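Long-range contacts in hypothetical protein jhp0584 (Helicobacter pylori J99, PDB 4R7K), which is of unknown function but probably belongs to the SRPBCC superfamily, whose helix-grip folds commonly hold hydrophobic ligands: residues A[35-40]-A[134-139]; A[26-31]-A[142-147]; A[48-53]-A[182-187]. One frame throughout, in Å; residues are numbered along the deposited sequence.

Contact 1. Residues A[35-40]-A[134-139]; sequences KKWIPG and YLEVYH
On the face of the antiparallel sheet turned away from the long helix 174-190, Trp37 lies flat over strand 136-146 and stacks on Tyr138. Trp37 ends the short 3-10 turn 35-37, in the loop between strands 27-29 and 44-53. Its five-membered ring and the Tyr138 ring form an offset stack, with centroids 4.7 Å apart and planes at 19°. Beside the ring stack, Tyr138 CB sits over the same indole as a CH-pi contact, 3.5 Å from the centroid of the five-membered ring. Tyr138 CD1 reaches Trp37 CD1 at 3.7 Å.

The six-membered half of the indole extends back along the strand toward Glu136. Trp37 CH2 is 3.5 Å from Glu136 O, which lies at the ring edge. Glu136 CG also meets that edge in the plane of the indole, 3.7 Å from Trp37 CH2. Glu136 CG is anti to its own backbone N (chi1 -169°), and the extended chain carries the carboxylate past the indole, with the two planes 88° apart. Lys36 crosses this chain at about a right angle. Its NZ makes a long salt bridge of 3.5 Å to Glu136 OE1, with OE2 almost as near. Lys36 CG lies over the rim of the opposite indole face from Tyr138 CB.

The stronger partner of the carboxylate is Arg124, which forms a salt bridge with Glu136 OE2. Tyr138 also touches Pro34, and Glu110 and Glu111 of strand 103-114. Trp37 O accepts a hydrogen bond from Ser158 OG, and the Trp37 side chain touches Ser160. The loop is thus laid across strands 136-146 and 150-160, while Pro39 O bonds Arg150 of the second subunit.

Contact 2. Residues A[26-31]-A[142-147]; sequences TTMNAI and LVEKLD
Asn29 and Glu144 join the N-terminal strand 27-29 to strand 136-146 through one direct bond and one water. Asn29 ND2 donates to Glu144 OE1 over 2.9 Å, nearly straight at 172°. The acceptor lies in the amide plane and is met on its syn side, 18° out of the carboxylate plane. Glu144 CG sits between the backbone N and the carbonyl carbon (chi1 65°), and the rest of the chain runs extended toward Asn29. Water 1 accepts from Asn29 N at 2.7 Å and donates to Glu144 OE2 at 2.6 Å. Arg152 forms a salt bridge to the same OE2.

Apolar groups lie to both sides. Leu142 CD1 comes against the backbone, 3.7 Å from Ala30 C. Leu142 CB meets Ile31 CG1 at 4.3 Å. In one of its two conformers the selenomethionine Met28 bends near its end and brings CE to 4.1 Å from Leu146 CD1.

The beta pairing of strand 27-29 is with a strand of the second subunit, antiparallel. The arrangement is that of an N-terminal arm laid over a sheet face and shared in beta pairing across a subunit interface.

Contact 3. Residues A[48-53]-A[182-187]; sequences NEVIVK and WLDGLV
Leu183 pushes its CD1 methyl against the backbone and side chain of strand 44-53, close to Asn48 and Glu49. CD1 is 3.6 Å from Glu49 N and 3.7 Å from Asn48 CB. Leu183 CG is anti to the carbonyl carbon (chi1 -61°), and the second torsion, -177°, extends CD1 toward the strand. Its CB faces Val50 CG1 at 4.2 Å. The Val50 and Leu183 side chains lie alongside each other, pointing opposite ways.

Val50 divides its two methyls along the helix. CG1 takes the side of Leu183 and also comes 4.0 Å from Asp184 OD1. CG2 lies between the backbone N and the carbonyl carbon and meets Val187 CG2 at 4.0 Å. One turn of helix separates Leu183 from Val187, and Val187 N bonds to Leu183 O. Val187 CG2 serves two residues of the strand, because Val52 CG2 also touches it at 4.0 Å. Val52 and Val187 meet obliquely.

This helix-on-sheet packing is consistent with the helix-grip fold of the SRPBCC family, in which a long C-terminal helix lies against a curved antiparallel sheet. Strand 48-53 and helix 182-187 run nearly parallel, at 24°, with axes 9.0 Å apart. Asn48, Val50 and Val52 point toward the helix, whereas Glu49 and Ile51 point away. There is no hydrogen bond between the two segments.

The polar end of Asn48 reaches back to the earlier turns of the same helix, where ND2 bonds Gln180 OE1 and Leu176 O. Glu49, on the other face of the strand, pairs with Arg152 and bonds Ser47 of the second subunit. Leu183 touches Ile153 and Trp141, on the next two strands of the sheet. Leu186 turns to Val60 and His63 of helix 57-65.

Contacts 1 and 2 both use strand 136-146, near its start and its end, and bring the N-terminal region onto it. Contact 3 joins edge strand 44-53 to the C-terminal helix. All three are partly buried and touch the second subunit. The centre of contact 2 lies about 16 Å from the chain's centre, against about 12 Å for those of contacts 1 and 3. Contact 1 has an exposed side at Lys36. It combines aromatic stacking with a long salt bridge, contact 2 a hydrogen bond and a water bridge with apolar packing, and contact 3 is mainly aliphatic. Contacts 1 and 3 lie on opposite sides of the chain's centre, yet His139 CE1 packs on Trp182 CZ3 at 3.7 Å. Contacts 2 and 3 meet through Leu146 and Ile51.

Contact 1. Residues A[35-40]-A[134-139]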
loop_
_atom_site.group_PDB
_atom_site.type_symbol
_atom_site.label_atom_id
_atom_site.label_comp_id
_atom_site.label_asym_id
_atom_site.label_seq_id
_atom_site.Cartn_x
_atom_site.Cartn_y
_atom_site.Cartn_z
ATOM N N LYS A 35 0.689 4.934 -31.137
ATOM C CA LYS A 35 0.256 6.317 -30.989
ATOM C C LYS A 35 -0.883 6.490 -29.984
ATOM O O LYS A 35 -0.860 7.381 -29.137
ATOM C CB LYS A 35 -0.213 6.851 -32.334
ATOM C CG LYS A 35 -0.586 8.317 -32.311
ATOM C CD LYS A 35 -1.296 8.702 -33.579
ATOM C CE LYS A 35 -1.630 10.170 -33.570
ATOM N NZ LYS A 35 -2.333 10.493 -34.832
ATOM N N LYS A 36 -1.860 5.614 -30.103
ATOM C CA LYS A 36 -3.041 5.589 -29.261
ATOM C C LYS A 36 -2.784 5.454 -27.749
ATOM O O LYS A 36 -3.616 5.864 -26.937
ATOM C CB LYS A 36 -3.879 4.406 -29.759
ATOM C CG LYS A 36 -5.043 4.005 -28.916
ATOM C CD LYS A 36 -5.830 2.912 -29.616
ATOM C CE LYS A 36 -6.980 2.468 -28.739
ATOM N NZ LYS A 36 -7.773 1.361 -29.357
ATOM N N TRP A 37 -1.649 4.865 -27.382
ATOM C CA TRP A 37 -1.336 4.536 -25.991
ATOM C C TRP A 37 -0.240 5.365 -25.344
ATOM O O TRP A 37 0.081 5.140 -24.157
ATOM C CB TRP A 37 -0.925 3.067 -25.923
ATOM C CG TRP A 37 -2.037 2.163 -26.335
ATOM C CD1 TRP A 37 -2.111 1.419 -27.464
ATOM C CD2 TRP A 37 -3.278 1.971 -25.641
ATOM N NE1 TRP A 37 -3.306 0.754 -27.513
ATOM C CE2 TRP A 37 -4.050 1.081 -26.408
ATOM C CE3 TRP A 37 -3.806 2.467 -24.458
ATOM C CZ2 TRP A 37 -5.322 0.657 -26.015
ATOM C CZ3 TRP A 37 -5.065 2.015 -24.041
ATOM C CH2 TRP A 37 -5.815 1.150 -24.822
ATOM N N ILE A 38 0.327 6.298 -26.106
ATOM C CA ILE A 38 1.435 7.161 -25.620
ATOM C C ILE A 38 1.150 7.721 -24.216
ATOM O O ILE A 38 0.118 8.292 -23.972
ATOM C CB ILE A 38 1.745 8.289 -26.615
ATOM C CG1 ILE A 38 2.384 7.698 -27.872
ATOM C CG2 ILE A 38 2.734 9.310 -26.034
ATOM C CD1 ILE A 38 2.532 8.684 -28.985
ATOM N N PRO A 39 2.065 7.513 -23.293
ATOM C CA PRO A 39 1.918 7.965 -21.934
ATOM C C PRO A 39 1.629 9.460 -21.884
ATOM O O PRO A 39 2.288 10.270 -22.560
ATOM C CB PRO A 39 3.264 7.575 -21.304
ATOM C CG PRO A 39 3.656 6.328 -22.060
ATOM C CD PRO A 39 3.222 6.607 -23.454
ATOM N N GLY A 40 0.607 9.807 -21.131
ATOM C CA GLY A 40 0.140 11.182 -21.027
ATOM C C GLY A 40 -0.988 11.499 -21.985
ATOM O O GLY A 40 -1.637 12.527 -21.832
ATOM N N TYR A 134 -16.422 0.127 -19.347
ATOM C CA TYR A 134 -15.476 -0.369 -20.338
ATOM C C TYR A 134 -14.069 0.163 -20.067
ATOM O O TYR A 134 -13.878 1.358 -19.903
ATOM C CB TYR A 134 -15.881 0.014 -21.750
ATOM C CG TYR A 134 -14.884 -0.475 -22.773
ATOM C CD1 TYR A 134 -14.769 -1.841 -23.046
ATOM C CD2 TYR A 134 -14.055 0.403 -23.465
ATOM C CE1 TYR A 134 -13.870 -2.325 -23.973
ATOM C CE2 TYR A 134 -13.142 -0.081 -24.406
ATOM C CZ TYR A 134 -13.059 -1.451 -24.647
ATOM O OH TYR A 134 -12.188 -1.984 -25.560
ATOM N N LEU A 135 -13.102 -0.739 -20.035
ATOM C CA LEU A 135 -11.686 -0.413 -19.786
ATOM C C LEU A 135 -10.828 -1.105 -20.832
ATOM O O LEU A 135 -11.009 -2.288 -21.092
ATOM C CB LEU A 135 -11.261 -0.906 -18.413
ATOM C CG LEU A 135 -9.824 -0.665 -17.983
ATOM C CD1 LEU A 135 -9.514 0.816 -18.011
ATOM C CD2 LEU A 135 -9.551 -1.224 -16.588
ATOM N N GLU A 136 -9.911 -0.363 -21.447
ATOM C CA GLU A 136 -8.991 -0.938 -22.424
ATOM C C GLU A 136 -7.613 -0.486 -22.024
ATOM O O GLU A 136 -7.441 0.679 -21.703
ATOM C CB GLU A 136 -9.332 -0.496 -23.851
ATOM C CG GLU A 136 -8.575 -1.256 -24.922
ATOM C CD GLU A 136 -8.900 -0.773 -26.330
ATOM O OE1 GLU A 136 -9.502 0.295 -26.460
ATOM O OE2 GLU A 136 -8.535 -1.447 -27.303
ATOM N N VAL A 137 -6.643 -1.409 -22.032
ATOM C CA VAL A 137 -5.262 -1.103 -21.634
ATOM C C VAL A 137 -4.208 -1.656 -22.620
ATOM O O VAL A 137 -4.511 -2.531 -23.438
ATOM C CB VAL A 137 -4.960 -1.659 -20.222
ATOM C CG1 VAL A 137 -6.089 -1.276 -19.253
ATOM C CG2 VAL A 137 -4.780 -3.192 -20.205
ATOM N N TYR A 138 -2.992 -1.134 -22.521
ATOM C CA TYR A 138 -1.834 -1.624 -23.281
ATOM C C TYR A 138 -0.745 -1.789 -22.241
ATOM O O TYR A 138 -0.300 -0.803 -21.638
ATOM C CB TYR A 138 -1.442 -0.642 -24.361
ATOM C CG TYR A 138 -0.363 -1.129 -25.315
ATOM C CD1 TYR A 138 -0.687 -1.828 -26.477
ATOM C CD2 TYR A 138 0.969 -0.826 -25.104
ATOM C CE1 TYR A 138 0.304 -2.250 -27.360
ATOM C CE2 TYR A 138 1.960 -1.273 -25.978
ATOM C CZ TYR A 138 1.626 -1.967 -27.101
ATOM O OH TYR A 138 2.636 -2.373 -27.965
ATOM N N HIS A 139 -0.358 -3.026 -21.967
ATOM C CA HIS A 139 0.610 -3.322 -20.917
ATOM C C HIS A 139 1.899 -3.823 -21.561
ATOM O O HIS A 139 1.922 -4.854 -22.200
ATOM C CB HIS A 139 0.025 -4.406 -20.059
ATOM C CG HIS A 139 0.827 -4.738 -18.848
ATOM N ND1 HIS A 139 0.319 -5.501 -17.821
ATOM C CD2 HIS A 139 2.045 -4.315 -18.435
ATOM C CE1 HIS A 139 1.234 -5.624 -16.876
ATOM N NE2 HIS A 139 2.291 -4.914 -17.226
#

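Contact 2. Residues A[26-31]-A[142-147]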
loop_
_atom_site.group_PDB
_atom_site.type_symbol
_atom_site.label_atom_id
_atom_site.label_comp_id
_atom_site.label_asym_id
_atom_site.label_seq_id
_atom_site.Cartn_x
_atom_site.Cartn_y
_atom_site.Cartn_z
ATOM N N THR A 26 22.865 10.458 -22.128
ATOM C CA THR A 26 22.941 9.265 -21.305
ATOM C C THR A 26 21.515 8.733 -21.352
ATOM O O THR A 26 20.577 9.415 -20.922
ATOM C CB THR A 26 23.331 9.581 -19.879
ATOM O OG1 THR A 26 24.580 10.271 -19.876
ATOM C CG2 THR A 26 23.451 8.294 -19.068
ATOM N N THR A 27 21.354 7.541 -21.919
ATOM C CA THR A 27 20.045 6.992 -22.206
ATOM C C THR A 27 19.933 5.509 -21.874
ATOM O O THR A 27 20.945 4.810 -21.695
ATOM C CB THR A 27 19.707 7.142 -23.721
ATOM O OG1 THR A 27 20.681 6.424 -24.502
ATOM C CG2 THR A 27 19.705 8.614 -24.167
HETATM N N MSE A 28 18.705 5.025 -21.849
HETATM C CA MSE A 28 18.444 3.617 -21.614
HETATM C C MSE A 28 17.400 3.208 -22.590
HETATM O O MSE A 28 16.724 4.056 -23.150
HETATM C CB MSE A 28 17.986 3.457 -20.178
HETATM C CG MSE A 28 19.237 3.412 -19.308
HETATM SE SE MSE A 28 18.761 3.050 -17.433
HETATM C CE MSE A 28 18.660 1.097 -17.619
ATOM N N ASN A 29 17.290 1.913 -22.861
ATOM C CA ASN A 29 16.230 1.415 -23.775
ATOM C C ASN A 29 14.828 1.712 -23.216
ATOM O O ASN A 29 14.650 1.731 -22.009
ATOM C CB ASN A 29 16.398 -0.069 -24.074
ATOM C CG ASN A 29 17.552 -0.333 -25.043
ATOM O OD1 ASN A 29 17.642 0.260 -26.074
ATOM N ND2 ASN A 29 18.426 -1.224 -24.685
ATOM N N ALA A 30 13.899 2.045 -24.096
ATOM C CA ALA A 30 12.542 2.422 -23.718
ATOM C C ALA A 30 11.505 1.706 -24.546
ATOM O O ALA A 30 11.771 1.270 -25.665
ATOM C CB ALA A 30 12.333 3.927 -23.866
ATOM N N ILE A 31 10.301 1.630 -23.979
ATOM C CA ILE A 31 9.161 0.992 -24.602
ATOM C C ILE A 31 8.678 1.730 -25.838
ATOM O O ILE A 31 8.644 2.960 -25.848
ATOM C CB ILE A 31 8.016 0.877 -23.583
ATOM C CG1 ILE A 31 8.394 -0.248 -22.621
ATOM C CG2 ILE A 31 6.699 0.528 -24.298
ATOM C CD1 ILE A 31 7.566 -0.364 -21.380
ATOM N N LEU A 142 9.669 -4.576 -20.805
ATOM C CA LEU A 142 11.009 -4.541 -21.353
ATOM C C LEU A 142 11.931 -5.185 -20.343
ATOM O O LEU A 142 12.097 -4.671 -19.226
ATOM C CB LEU A 142 11.439 -3.104 -21.640
ATOM C CG LEU A 142 12.658 -2.950 -22.571
ATOM C CD1 LEU A 142 12.686 -1.519 -23.118
ATOM C CD2 LEU A 142 13.926 -3.279 -21.797
ATOM N N VAL A 143 12.503 -6.325 -20.728
ATOM C CA VAL A 143 13.441 -7.076 -19.886
ATOM C C VAL A 143 14.787 -7.012 -20.606
ATOM O O VAL A 143 14.851 -7.344 -21.794
ATOM C CB VAL A 143 13.020 -8.562 -19.727
ATOM C CG1 VAL A 143 14.006 -9.294 -18.804
ATOM C CG2 VAL A 143 11.620 -8.708 -19.137
ATOM N N GLU A 144 15.851 -6.580 -19.915
ATOM C CA GLU A 144 17.157 -6.518 -20.529
ATOM C C GLU A 144 18.327 -6.753 -19.607
ATOM O O GLU A 144 18.284 -6.498 -18.388
ATOM C CB GLU A 144 17.376 -5.187 -21.270
ATOM C CG GLU A 144 17.390 -3.969 -20.387
ATOM C CD GLU A 144 17.670 -2.689 -21.172
ATOM O OE1 GLU A 144 18.281 -2.785 -22.269
ATOM O OE2 GLU A 144 17.295 -1.588 -20.687
ATOM N N LYS A 145 19.377 -7.283 -20.212
ATOM C CA LYS A 145 20.649 -7.483 -19.547
ATOM C C LYS A 145 21.393 -6.145 -19.459
ATOM O O LYS A 145 21.454 -5.396 -20.457
ATOM C CB LYS A 145 21.513 -8.396 -20.394
ATOM C CG LYS A 145 21.038 -9.810 -20.574
ATOM C CD LYS A 145 22.127 -10.554 -21.367
ATOM C CE LYS A 145 21.882 -12.027 -21.505
ATOM N NZ LYS A 145 22.060 -12.696 -20.196
ATOM N N LEU A 146 21.941 -5.839 -18.292
ATOM C CA LEU A 146 22.705 -4.614 -18.080
ATOM C C LEU A 146 24.109 -5.032 -17.686
ATOM O O LEU A 146 24.325 -6.180 -17.297
ATOM C CB LEU A 146 22.112 -3.731 -16.971
ATOM C CG LEU A 146 20.687 -3.191 -17.129
ATOM C CD1 LEU A 146 20.415 -2.222 -16.021
ATOM C CD2 LEU A 146 20.525 -2.543 -18.492
ATOM N N ASP A 147 25.053 -4.104 -17.775
ATOM C CA ASP A 147 26.453 -4.396 -17.420
ATOM C C ASP A 147 26.616 -4.990 -16.045
ATOM O O ASP A 147 25.845 -4.699 -15.128
ATOM C CB ASP A 147 27.298 -3.123 -17.449
ATOM C CG ASP A 147 27.633 -2.673 -18.847
ATOM O OD1 ASP A 147 27.808 -3.546 -19.725
ATOM O OD2 ASP A 147 27.762 -1.445 -19.063
HETATM O O HOH W 1 18.898 0.321 -21.343
#

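Contact 3. Residues A[48-53]-A[182-187]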
loop_
_atom_site.group_PDB
_atom_site.type_symbol
_atom_site.label_atom_id
_atom_site.label_comp_id
_atom_site.label_asym_id
_atom_site.label_seq_id
_atom_site.Cartn_x
_atom_site.Cartn_y
_atom_site.Cartn_z
ATOM N N ASN A 48 6.608 0.853 -13.336
ATOM C CA ASN A 48 7.344 0.144 -12.334
ATOM C C ASN A 48 8.644 -0.413 -12.944
ATOM O O ASN A 48 8.675 -0.802 -14.123
ATOM C CB ASN A 48 6.510 -1.020 -11.789
ATOM C CG ASN A 48 5.236 -0.564 -11.112
ATOM O OD1 ASN A 48 4.232 -0.302 -11.757
ATOM N ND2 ASN A 48 5.265 -0.504 -9.813
ATOM N N GLU A 49 9.689 -0.536 -12.130
ATOM C CA GLU A 49 10.949 -1.010 -12.580
ATOM C C GLU A 49 11.808 -1.567 -11.426
ATOM O O GLU A 49 11.832 -1.010 -10.322
ATOM C CB GLU A 49 11.704 0.152 -13.207
ATOM C CG GLU A 49 13.017 -0.175 -13.801
ATOM C CD GLU A 49 13.801 1.065 -14.231
ATOM O OE1 GLU A 49 13.426 2.204 -13.847
ATOM O OE2 GLU A 49 14.794 0.904 -14.977
ATOM N N VAL A 50 12.469 -2.677 -11.705
ATOM C CA VAL A 50 13.451 -3.278 -10.806
ATOM C C VAL A 50 14.747 -3.503 -11.577
ATOM O O VAL A 50 14.750 -3.683 -12.786
ATOM C CB VAL A 50 12.983 -4.586 -10.185
ATOM C CG1 VAL A 50 11.838 -4.331 -9.187
ATOM C CG2 VAL A 50 12.607 -5.587 -11.245
ATOM N N ILE A 51 15.863 -3.497 -10.858
ATOM C CA ILE A 51 17.155 -3.795 -11.457
ATOM C C ILE A 51 17.786 -4.645 -10.417
ATOM O O ILE A 51 17.962 -4.197 -9.259
ATOM C CB ILE A 51 17.985 -2.561 -11.763
ATOM C CG1 ILE A 51 17.312 -1.775 -12.914
ATOM C CG2 ILE A 51 19.395 -2.962 -12.183
ATOM C CD1 ILE A 51 17.957 -0.425 -13.202
ATOM N N VAL A 52 18.091 -5.877 -10.813
ATOM C CA VAL A 52 18.592 -6.879 -9.892
ATOM C C VAL A 52 19.863 -7.577 -10.371
ATOM O O VAL A 52 19.981 -8.022 -11.532
ATOM C CB VAL A 52 17.526 -7.971 -9.672
ATOM C CG1 VAL A 52 17.955 -8.923 -8.547
ATOM C CG2 VAL A 52 16.182 -7.334 -9.338
ATOM N N LYS A 53 20.766 -7.768 -9.418
ATOM C CA LYS A 53 22.088 -8.356 -9.652
ATOM C C LYS A 53 22.008 -9.864 -9.580
ATOM O O LYS A 53 21.316 -10.392 -8.740
ATOM C CB LYS A 53 23.040 -7.835 -8.560
ATOM C CG LYS A 53 24.503 -8.292 -8.601
ATOM C CD LYS A 53 25.345 -7.460 -9.531
ATOM C CE LYS A 53 26.830 -7.692 -9.255
ATOM N NZ LYS A 53 27.670 -6.913 -10.197
ATOM N N TRP A 182 3.976 -7.808 -9.027
ATOM C CA TRP A 182 4.226 -8.674 -10.183
ATOM C C TRP A 182 5.735 -8.751 -10.369
ATOM O O TRP A 182 6.291 -9.848 -10.453
ATOM C CB TRP A 182 3.613 -8.121 -11.477
ATOM C CG TRP A 182 3.450 -9.166 -12.579
ATOM C CD1 TRP A 182 4.281 -10.219 -12.844
ATOM C CD2 TRP A 182 2.454 -9.174 -13.621
ATOM N NE1 TRP A 182 3.811 -10.936 -13.917
ATOM C CE2 TRP A 182 2.692 -10.315 -14.414
ATOM C CE3 TRP A 182 1.332 -8.366 -13.909
ATOM C CZ2 TRP A 182 1.884 -10.652 -15.504
ATOM C CZ3 TRP A 182 0.520 -8.715 -14.996
ATOM C CH2 TRP A 182 0.796 -9.846 -15.764
ATOM N N LEU A 183 6.404 -7.595 -10.382
ATOM C CA LEU A 183 7.861 -7.570 -10.552
ATOM C C LEU A 183 8.595 -8.256 -9.414
ATOM O O LEU A 183 9.517 -9.028 -9.660
ATOM C CB LEU A 183 8.414 -6.142 -10.693
ATOM C CG LEU A 183 7.931 -5.291 -11.862
ATOM C CD1 LEU A 183 8.653 -3.986 -11.834
ATOM C CD2 LEU A 183 8.232 -5.958 -13.193
ATOM N N ASP A 184 8.180 -8.003 -8.164
ATOM C CA ASP A 184 8.885 -8.597 -7.031
ATOM C C ASP A 184 8.715 -10.115 -7.070
ATOM O O ASP A 184 9.649 -10.856 -6.750
ATOM C CB ASP A 184 8.397 -8.023 -5.710
ATOM C CG ASP A 184 8.787 -6.535 -5.520
ATOM O OD1 ASP A 184 9.687 -6.015 -6.218
ATOM O OD2 ASP A 184 8.184 -5.911 -4.644
ATOM N N GLY A 185 7.534 -10.576 -7.479
ATOM C CA GLY A 185 7.278 -11.987 -7.573
ATOM C C GLY A 185 8.096 -12.643 -8.671
ATOM O O GLY A 185 8.680 -13.713 -8.479
ATOM N N LEU A 186 8.132 -11.998 -9.818
ATOM C CA LEU A 186 8.915 -12.490 -10.972
ATOM C C LEU A 186 10.390 -12.651 -10.599
ATOM O O LEU A 186 11.035 -13.647 -10.920
ATOM C CB LEU A 186 8.716 -11.505 -12.133
ATOM C CG LEU A 186 9.474 -11.730 -13.426
ATOM C CD1 LEU A 186 9.276 -13.143 -13.950
ATOM C CD2 LEU A 186 8.988 -10.723 -14.435
ATOM N N VAL A 187 10.912 -11.654 -9.886
ATOM C CA VAL A 187 12.268 -11.693 -9.387
ATOM C C VAL A 187 12.481 -12.855 -8.402
ATOM O O VAL A 187 13.380 -13.692 -8.597
ATOM C CB VAL A 187 12.631 -10.376 -8.710
ATOM C CG1 VAL A 187 13.943 -10.532 -7.956
ATOM C CG2 VAL A 187 12.730 -9.254 -9.756
#